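Local coordinates for xylulose kinase (PDB 2ITM), which catalyses the ATP-dependent phosphorylation of D-xylulose to D-xylulose 5-phosphate and works as a homodimer of the FGGY carbohydrate kinase family, at residues Asp167-Ala172 with Cys278-Gln283; Ala180-Ser185 with Leu202-Glu207; Ile314-Gln319 with Gly357-Ala362. All blocks are in the same frame, centred on the assembly; numbering follows the deposited sequence.

Contact 1. Residues Asp167-Ala172 with Cys278-Gln283; sequences DMSDAA and CHALPQ
Ser169 CA and Cys278 CA are 4.7 Å apart, the closest such pair, where the first turn of the short helix 168-172 lies against the chain leaving strand 275-278. At this approach Ser169 CA points its hydrogen at Cys278 O in a CA-H...O contact of 3.3 Å, bent to 136° at the hydrogen. Cys278 contributes the largest share of the interface: its CB sits beside Met168 CB at 3.6 Å and also against Met168 O, while the methyl group of Ala172, one turn on, reaches Cys278 N at 3.7 Å. Beyond CB the Met168 chain bends (chi2 -64°) and departs from Cys278 to pack on Leu202 and Glu204. On the other flank Ala280 CB lies 3.8 Å from Ser169 OG and a little farther from the Asp167 carboxylate, so a methyl group borders a polar cluster. Asp167 is the N-cap of the helix. Its CG stands between the backbone N and the carbonyl carbon (chi1 81°), which brings OD1 back over the first turn. Ser169 OG gives its proton to the syn lone pair of Asp167 OD1 at 2.6 Å, whereas Ser169 N approaches the same oxygen from above the carboxylate plane at 2.9 Å; Asp170 N adds a weak, long bond. OD2 of Asp167 pairs with Lys153, and Ser169 OG also bonds Gly232 N, next to Asp233, the probable proton acceptor. His279 turns away, its NE2 bonded to Met243 O. The Asp167 carboxylate and Ser169 OG thus find their partners within the N-terminal FGGY domain, leaving its buried meeting with the C-terminal domain, near the xylulose site, to carbon contacts and the CA-H...O contact.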
loop_
_atom_site.group_PDB
_atom_site.type_symbol
_atom_site.label_atom_id
_atom_site.label_comp_id
_atom_site.label_asym_id
_atom_site.label_seq_id
_atom_site.Cartn_x
_atom_site.Cartn_y
_atom_site.Cartn_z
ATOM N N ASP A 167 37.091 9.561 24.186
ATOM C CA ASP A 167 36.757 10.960 24.051
ATOM C C ASP A 167 35.345 11.266 24.532
ATOM O O ASP A 167 34.541 10.390 24.676
ATOM C CB ASP A 167 36.948 11.418 22.613
ATOM C CG ASP A 167 35.796 11.049 21.733
ATOM O OD1 ASP A 167 34.986 11.920 21.438
ATOM O OD2 ASP A 167 35.625 9.913 21.288
ATOM N N MET A 168 35.066 12.541 24.752
ATOM C CA MET A 168 33.790 12.985 25.300
ATOM C C MET A 168 32.554 12.664 24.421
ATOM O O MET A 168 31.473 12.438 24.912
ATOM C CB MET A 168 33.842 14.472 25.631
ATOM C CG MET A 168 34.919 14.848 26.639
ATOM S SD MET A 168 34.683 14.133 28.260
ATOM C CE MET A 168 36.065 14.826 29.103
ATOM N N SER A 169 32.730 12.668 23.111
ATOM C CA SER A 169 31.648 12.397 22.195
ATOM C C SER A 169 31.218 10.936 22.179
ATOM O O SER A 169 30.049 10.663 22.140
ATOM C CB SER A 169 31.959 12.919 20.784
ATOM O OG SER A 169 32.806 12.055 20.069
ATOM N N ASP A 170 32.186 10.043 22.195
ATOM C CA ASP A 170 31.889 8.626 22.268
ATOM C C ASP A 170 31.401 8.252 23.674
ATOM O O ASP A 170 30.437 7.530 23.831
ATOM C CB ASP A 170 33.134 7.813 21.886
ATOM C CG ASP A 170 32.842 6.747 20.811
ATOM O OD1 ASP A 170 33.783 5.993 20.494
ATOM O OD2 ASP A 170 31.747 6.585 20.260
ATOM N N ALA A 171 32.100 8.769 24.688
ATOM C CA ALA A 171 31.763 8.530 26.078
ATOM C C ALA A 171 30.342 8.975 26.432
ATOM O O ALA A 171 29.680 8.328 27.210
ATOM C CB ALA A 171 32.774 9.180 26.992
ATOM N N ALA A 172 29.900 10.083 25.864
ATOM C CA ALA A 172 28.551 10.547 26.081
ATOM C C ALA A 172 27.530 9.482 25.702
ATOM O O ALA A 172 26.493 9.358 26.327
ATOM C CB ALA A 172 28.310 11.807 25.324
ATOM N N CYS A 278 28.215 15.344 24.196
ATOM C CA CYS A 278 29.410 16.132 24.005
ATOM C C CYS A 278 29.868 16.067 22.552
ATOM O O CYS A 278 29.682 15.068 21.890
ATOM C CB CYS A 278 30.520 15.692 24.966
ATOM S SG CYS A 278 30.156 15.816 26.720
ATOM N N HIS A 279 30.447 17.153 22.068
ATOM C CA HIS A 279 31.137 17.167 20.785
ATOM C C HIS A 279 32.591 16.723 20.950
ATOM O O HIS A 279 33.124 16.751 22.038
ATOM C CB HIS A 279 31.059 18.567 20.167
ATOM C CG HIS A 279 31.279 18.608 18.687
ATOM N ND1 HIS A 279 31.595 17.494 17.945
ATOM C CD2 HIS A 279 31.217 19.633 17.812
ATOM C CE1 HIS A 279 31.723 17.833 16.678
ATOM N NE2 HIS A 279 31.502 19.127 16.572
ATOM N N ALA A 280 33.219 16.329 19.852
ATOM C CA ALA A 280 34.587 15.840 19.876
ATOM C C ALA A 280 35.622 16.961 19.971
ATOM O O ALA A 280 36.795 16.762 19.719
ATOM C CB ALA A 280 34.861 14.962 18.674
ATOM N N LEU A 281 35.137 18.151 20.301
ATOM C CA LEU A 281 36.036 19.254 20.586
ATOM C C LEU A 281 35.795 19.825 21.966
ATOM O O LEU A 281 34.739 19.651 22.543
ATOM C CB LEU A 281 35.905 20.339 19.520
ATOM C CG LEU A 281 36.296 19.975 18.095
ATOM C CD1 LEU A 281 35.633 20.874 17.102
ATOM C CD2 LEU A 281 37.805 19.956 17.913
ATOM N N PRO A 282 36.795 20.521 22.478
ATOM C CA PRO A 282 36.731 21.057 23.829
ATOM C C PRO A 282 35.665 22.128 23.945
ATOM O O PRO A 282 35.500 22.928 23.048
ATOM C CB PRO A 282 38.122 21.639 24.024
ATOM C CG PRO A 282 38.976 20.852 23.094
ATOM C CD PRO A 282 38.141 20.648 21.910
ATOM N N GLN A 283 34.924 22.081 25.040
ATOM C CA GLN A 283 33.846 23.007 25.312
ATOM C C GLN A 283 32.823 23.087 24.173
ATOM O O GLN A 283 32.264 24.135 23.909
ATOM C CB GLN A 283 34.388 24.384 25.656
ATOM C CG GLN A 283 35.052 24.475 27.005
ATOM C CD GLN A 283 34.102 24.228 28.152
ATOM O OE1 GLN A 283 33.303 25.087 28.488
ATOM N NE2 GLN A 283 34.195 23.061 28.757
#

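Contact 2. Residues Ala180-Ser185 with Leu202-Glu207; sequences AKRDWS and LYEGSE
Arg182 grips the Glu204 carboxylate side-on with two nitrogens: NE bonds OE2 of Glu204 at 2.8 Å, and NH2 bonds OE1 of Glu204 at the same length. Both bonds are nearly straight, the first at 169°, and both use syn lone pairs. The guanidinium and carboxylate planes are only 17° apart, so the pair forms an almost flat, bidentate salt bridge. Arg182 gets there by a bend at its third torsion (chi3 82°), and Glu204 folds at chi2 to meet it. Arg182 also makes a cation-pi contact with Trp285, and its NH1 bonds Arg284 O. Next to the bridge, Leu202 rests on the Trp184 indole: its CD1 lies over one face of the five-membered ring, 3.4 Å from the centroid in a CH-pi contact, while CD2 reaches CZ2 of Trp184 at 3.4 Å. Asp183 OD1 borders the same methyl group, CD1 of Leu202, at 4.0 Å, but its charge is matched by Arg196. Arg182 and Asp183 both face Asp178 in a G1 beta bulge of the hairpin formed by strands 177-178 and 183-184. An alanine in place of Arg182 is likely to leave the Glu204 carboxylate without its charged mate and free to turn. A matched charge pair and a CH-pi contact together tie this hairpin to the end of strand 201-203.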
loop_
_atom_site.group_PDB
_atom_site.type_symbol
_atom_site.label_atom_id
_atom_site.label_comp_id
_atom_site.label_asym_id
_atom_site.label_seq_id
_atom_site.Cartn_x
_atom_site.Cartn_y
_atom_site.Cartn_z
ATOM N N ALA A 180 26.938 17.423 30.835
ATOM C CA ALA A 180 27.238 18.778 31.294
ATOM C C ALA A 180 28.656 18.919 31.808
ATOM O O ALA A 180 29.315 19.880 31.530
ATOM C CB ALA A 180 26.252 19.205 32.358
ATOM N N LYS A 181 29.108 17.935 32.567
ATOM C CA LYS A 181 30.360 18.055 33.328
ATOM C C LYS A 181 31.550 17.442 32.611
ATOM O O LYS A 181 32.674 17.558 33.061
ATOM C CB LYS A 181 30.208 17.461 34.727
ATOM C CG LYS A 181 29.158 18.141 35.580
ATOM C CD LYS A 181 29.445 17.963 37.055
ATOM C CE LYS A 181 28.224 18.262 37.908
ATOM N NZ LYS A 181 28.225 17.479 39.151
ATOM N N ARG A 182 31.291 16.800 31.481
ATOM C CA ARG A 182 32.339 16.156 30.703
ATOM C C ARG A 182 33.147 15.185 31.554
ATOM O O ARG A 182 34.359 15.104 31.450
ATOM C CB ARG A 182 33.226 17.176 30.029
ATOM C CG ARG A 182 32.453 18.261 29.279
ATOM C CD ARG A 182 33.291 19.286 28.559
ATOM N NE ARG A 182 33.744 18.830 27.255
ATOM C CZ ARG A 182 33.014 18.828 26.157
ATOM N NH1 ARG A 182 31.751 19.251 26.166
ATOM N NH2 ARG A 182 33.532 18.380 25.033
ATOM N N ASP A 183 32.444 14.442 32.395
ATOM C CA ASP A 183 33.062 13.490 33.308
ATOM C C ASP A 183 32.057 12.391 33.657
ATOM O O ASP A 183 30.862 12.597 33.574
ATOM C CB ASP A 183 33.553 14.215 34.566
ATOM C CG ASP A 183 34.282 13.308 35.527
ATOM O OD1 ASP A 183 34.872 12.308 35.090
ATOM O OD2 ASP A 183 34.312 13.521 36.744
ATOM N N TRP A 184 32.560 11.226 34.041
ATOM C CA TRP A 184 31.706 10.119 34.417
ATOM C C TRP A 184 30.734 10.500 35.534
ATOM O O TRP A 184 31.020 11.370 36.340
ATOM C CB TRP A 184 32.522 8.884 34.808
ATOM C CG TRP A 184 33.537 8.392 33.791
ATOM C CD1 TRP A 184 34.877 8.430 33.914
ATOM C CD2 TRP A 184 33.277 7.758 32.532
ATOM N NE1 TRP A 184 35.482 7.885 32.814
ATOM C CE2 TRP A 184 34.518 7.462 31.948
ATOM C CE3 TRP A 184 32.119 7.410 31.839
ATOM C CZ2 TRP A 184 34.631 6.850 30.717
ATOM C CZ3 TRP A 184 32.241 6.801 30.618
ATOM C CH2 TRP A 184 33.482 6.527 30.069
ATOM N N SER A 185 29.582 9.841 35.540
ATOM C CA SER A 185 28.561 10.018 36.560
ATOM C C SER A 185 28.513 8.845 37.520
ATOM O O SER A 185 28.107 7.751 37.154
ATOM C CB SER A 185 27.193 10.194 35.916
ATOM O OG SER A 185 26.143 9.900 36.816
ATOM N N LEU A 202 39.143 9.770 30.203
ATOM C CA LEU A 202 38.431 10.641 29.285
ATOM C C LEU A 202 39.313 11.768 28.780
ATOM O O LEU A 202 40.042 12.357 29.548
ATOM C CB LEU A 202 37.187 11.210 29.938
ATOM C CG LEU A 202 36.090 10.227 30.326
ATOM C CD1 LEU A 202 35.141 10.828 31.333
ATOM C CD2 LEU A 202 35.347 9.730 29.110
ATOM N N TYR A 203 39.211 12.029 27.502
ATOM C CA TYR A 203 39.897 13.154 26.899
ATOM C C TYR A 203 38.938 13.936 26.016
ATOM O O TYR A 203 37.857 13.473 25.714
ATOM C CB TYR A 203 41.081 12.672 26.068
ATOM C CG TYR A 203 42.205 12.032 26.840
ATOM C CD1 TYR A 203 42.042 10.810 27.454
ATOM C CD2 TYR A 203 43.434 12.648 26.943
ATOM C CE1 TYR A 203 43.074 10.221 28.153
ATOM C CE2 TYR A 203 44.468 12.071 27.630
ATOM C CZ TYR A 203 44.289 10.857 28.238
ATOM O OH TYR A 203 45.322 10.287 28.927
ATOM N N GLU A 204 39.351 15.118 25.594
ATOM C CA GLU A 204 38.733 15.773 24.450
ATOM C C GLU A 204 39.264 15.208 23.143
ATOM O O GLU A 204 40.358 14.690 23.096
ATOM C CB GLU A 204 38.931 17.280 24.520
ATOM C CG GLU A 204 38.458 17.917 25.807
ATOM C CD GLU A 204 36.951 17.985 25.928
ATOM O OE1 GLU A 204 36.260 17.813 24.927
ATOM O OE2 GLU A 204 36.463 18.215 27.036
ATOM N N GLY A 205 38.464 15.288 22.093
ATOM C CA GLY A 205 38.778 14.650 20.828
ATOM C C GLY A 205 40.155 14.963 20.291
ATOM O O GLY A 205 40.785 14.115 19.685
ATOM N N SER A 206 40.615 16.182 20.539
ATOM C CA SER A 206 41.796 16.735 19.895
ATOM C C SER A 206 43.061 16.554 20.727
ATOM O O SER A 206 44.128 16.990 20.338
ATOM C CB SER A 206 41.580 18.215 19.590
ATOM O OG SER A 206 40.959 18.871 20.670
ATOM N N GLU A 207 42.918 15.892 21.865
ATOM C CA GLU A 207 44.013 15.627 22.782
ATOM C C GLU A 207 44.682 14.271 22.524
ATOM O O GLU A 207 44.049 13.337 22.067
ATOM C CB GLU A 207 43.516 15.706 24.224
ATOM C CG GLU A 207 43.087 17.091 24.657
ATOM C CD GLU A 207 42.448 17.123 26.032
ATOM O OE1 GLU A 207 42.203 18.230 26.540
ATOM O OE2 GLU A 207 42.184 16.056 26.604
#

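Contact 3. Residues Ile314-Gln319 with Gly357-Ala362; sequences IAAAQQ and GPNELA
Glu360 OE1 and Gln319 O are joined by one water, which donates to each oxygen at 2.6 Å and so bridges two acceptors that cannot bond each other. Glu360 OE1 also accepts from Asp321 N. The other oxygen, OE2, turns back to the helix start and takes the Gly357 N-H at 2.8 Å, on its anti side and 22° out of the carboxylate plane. One carboxylate thus links the beginning of helix 358-381 to the chain after helix 310-316. With CG anti to the carbonyl carbon (chi1 -62°), the Asn359 amide is laid against the end of 314-319. OD1 of Asn359 lies 3.4 Å from Ala316 O without a hydrogen bond, and ND2 of Asn359 is beside Gln319 CB at 3.9 Å. Deeper in, Ala362 CB is 4.2 Å from Ala317 CB, and Ala362 CB is 4.4 Å from Ala316 CB. Such small side chains let the backbones approach closely, with Ala317 CA 4.8 Å from Asn359 CA. On another side of helix 358-381, Pro358 and Leu361 touch Lys303 and Leu304 of the second subunit. The arrangement is close packing of the end of helix 310-316 and the residues after it on the first turn of helix 358-381 through alanine methyl groups, with a water bridge beside it, in the C-terminal FGGY domain.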
loop_
_atom_site.group_PDB
_atom_site.type_symbol
_atom_site.label_atom_id
_atom_site.label_comp_id
_atom_site.label_asym_id
_atom_site.label_seq_id
_atom_site.Cartn_x
_atom_site.Cartn_y
_atom_site.Cartn_z
ATOM N N ILE A 314 13.461 13.066 -10.888
ATOM C CA ILE A 314 13.246 14.462 -10.502
ATOM C C ILE A 314 12.571 15.167 -11.651
ATOM O O ILE A 314 11.944 16.201 -11.479
ATOM C CB ILE A 314 14.576 15.108 -10.108
ATOM C CG1 ILE A 314 14.572 15.551 -8.656
ATOM C CG2 ILE A 314 14.850 16.295 -10.967
ATOM C CD1 ILE A 314 14.957 14.460 -7.702
ATOM N N ALA A 315 12.695 14.581 -12.853
ATOM C CA ALA A 315 12.077 15.170 -14.027
ATOM C C ALA A 315 10.649 14.712 -14.226
ATOM O O ALA A 315 9.807 15.478 -14.668
ATOM C CB ALA A 315 12.896 14.885 -15.258
ATOM N N ALA A 316 10.373 13.456 -13.913
ATOM C CA ALA A 316 9.023 12.974 -14.002
ATOM C C ALA A 316 8.121 13.883 -13.189
ATOM O O ALA A 316 7.026 14.220 -13.605
ATOM C CB ALA A 316 8.949 11.565 -13.477
ATOM N N ALA A 317 8.608 14.288 -12.012
ATOM C CA ALA A 317 7.794 14.907 -10.995
ATOM C C ALA A 317 7.365 16.302 -11.413
ATOM O O ALA A 317 6.360 16.820 -10.946
ATOM C CB ALA A 317 8.548 14.955 -9.702
ATOM N N GLN A 318 8.132 16.886 -12.294
ATOM C CA GLN A 318 7.833 18.211 -12.800
ATOM C C GLN A 318 6.770 18.167 -13.880
ATOM O O GLN A 318 6.112 19.156 -14.156
ATOM C CB GLN A 318 9.097 18.864 -13.324
ATOM C CG GLN A 318 10.034 19.293 -12.237
ATOM C CD GLN A 318 11.388 19.672 -12.768
ATOM O OE1 GLN A 318 11.964 18.952 -13.574
ATOM N NE2 GLN A 318 11.901 20.805 -12.317
ATOM N N GLN A 319 6.598 16.999 -14.479
ATOM C CA GLN A 319 5.461 16.743 -15.346
ATOM C C GLN A 319 4.203 16.380 -14.567
ATOM O O GLN A 319 3.212 16.004 -15.159
ATOM C CB GLN A 319 5.800 15.632 -16.366
ATOM C CG GLN A 319 6.927 15.988 -17.332
ATOM C CD GLN A 319 7.118 17.490 -17.510
ATOM O OE1 GLN A 319 6.306 18.152 -18.149
ATOM N NE2 GLN A 319 8.191 18.036 -16.935
ATOM N N GLY A 357 -0.632 8.945 -12.071
ATOM C CA GLY A 357 0.410 8.062 -12.589
ATOM C C GLY A 357 1.765 8.335 -11.974
ATOM O O GLY A 357 1.867 9.031 -10.981
ATOM N N PRO A 358 2.807 7.789 -12.589
ATOM C CA PRO A 358 4.149 7.783 -12.014
ATOM C C PRO A 358 4.718 9.172 -11.770
ATOM O O PRO A 358 5.486 9.351 -10.852
ATOM C CB PRO A 358 4.965 7.070 -13.075
ATOM C CG PRO A 358 4.006 6.224 -13.760
ATOM C CD PRO A 358 2.739 6.982 -13.814
ATOM N N ASN A 359 4.332 10.130 -12.593
ATOM C CA ASN A 359 4.730 11.517 -12.409
ATOM C C ASN A 359 4.208 12.082 -11.069
ATOM O O ASN A 359 4.935 12.700 -10.314
ATOM C CB ASN A 359 4.186 12.372 -13.549
ATOM C CG ASN A 359 4.727 11.968 -14.905
ATOM O OD1 ASN A 359 5.804 11.415 -15.018
ATOM N ND2 ASN A 359 3.970 12.266 -15.941
ATOM N N GLU A 360 2.932 11.846 -10.820
ATOM C CA GLU A 360 2.285 12.235 -9.584
ATOM C C GLU A 360 2.934 11.531 -8.406
ATOM O O GLU A 360 3.287 12.152 -7.415
ATOM C CB GLU A 360 0.803 11.891 -9.650
ATOM C CG GLU A 360 -0.012 12.740 -10.614
ATOM C CD GLU A 360 0.408 12.596 -12.065
ATOM O OE1 GLU A 360 0.576 13.622 -12.724
ATOM O OE2 GLU A 360 0.560 11.477 -12.544
ATOM N N LEU A 361 3.099 10.223 -8.543
ATOM C CA LEU A 361 3.712 9.413 -7.513
ATOM C C LEU A 361 5.078 9.955 -7.148
ATOM O O LEU A 361 5.429 10.050 -5.989
ATOM C CB LEU A 361 3.817 7.971 -7.977
ATOM C CG LEU A 361 2.727 7.084 -7.400
ATOM C CD1 LEU A 361 1.449 7.839 -7.280
ATOM C CD2 LEU A 361 2.540 5.796 -8.182
ATOM N N ALA A 362 5.840 10.319 -8.163
ATOM C CA ALA A 362 7.197 10.773 -7.969
ATOM C C ALA A 362 7.221 12.112 -7.262
ATOM O O ALA A 362 8.025 12.335 -6.382
ATOM C CB ALA A 362 7.914 10.862 -9.290
HETATM O O HOH W 1 1.136 14.379 -15.135
#

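Overall arrangement
Contacts 1 and 2 are neighbours, their centres 6 Å apart, and contact 2 is nested within the chain loop that contact 1 closes. They touch through Met168 and Leu281 of contact 1, which meet Arg182. Contact 2 joins two parts of the N-terminal domain, whereas contact 1 brings the end of strand 275-278, an outermost strand of the C-terminal domain's sheet, and the loop after it against that same region. Contact 3 follows later in the chain, entirely within the C-terminal domain and on the opposite side of the chain's centre, with centres about 44 Å from contact 1 and 50 Å from contact 2. The molecule therefore has an interdomain cluster near xylulose and a distant contact between a helix end and a helix start, beside the second subunit.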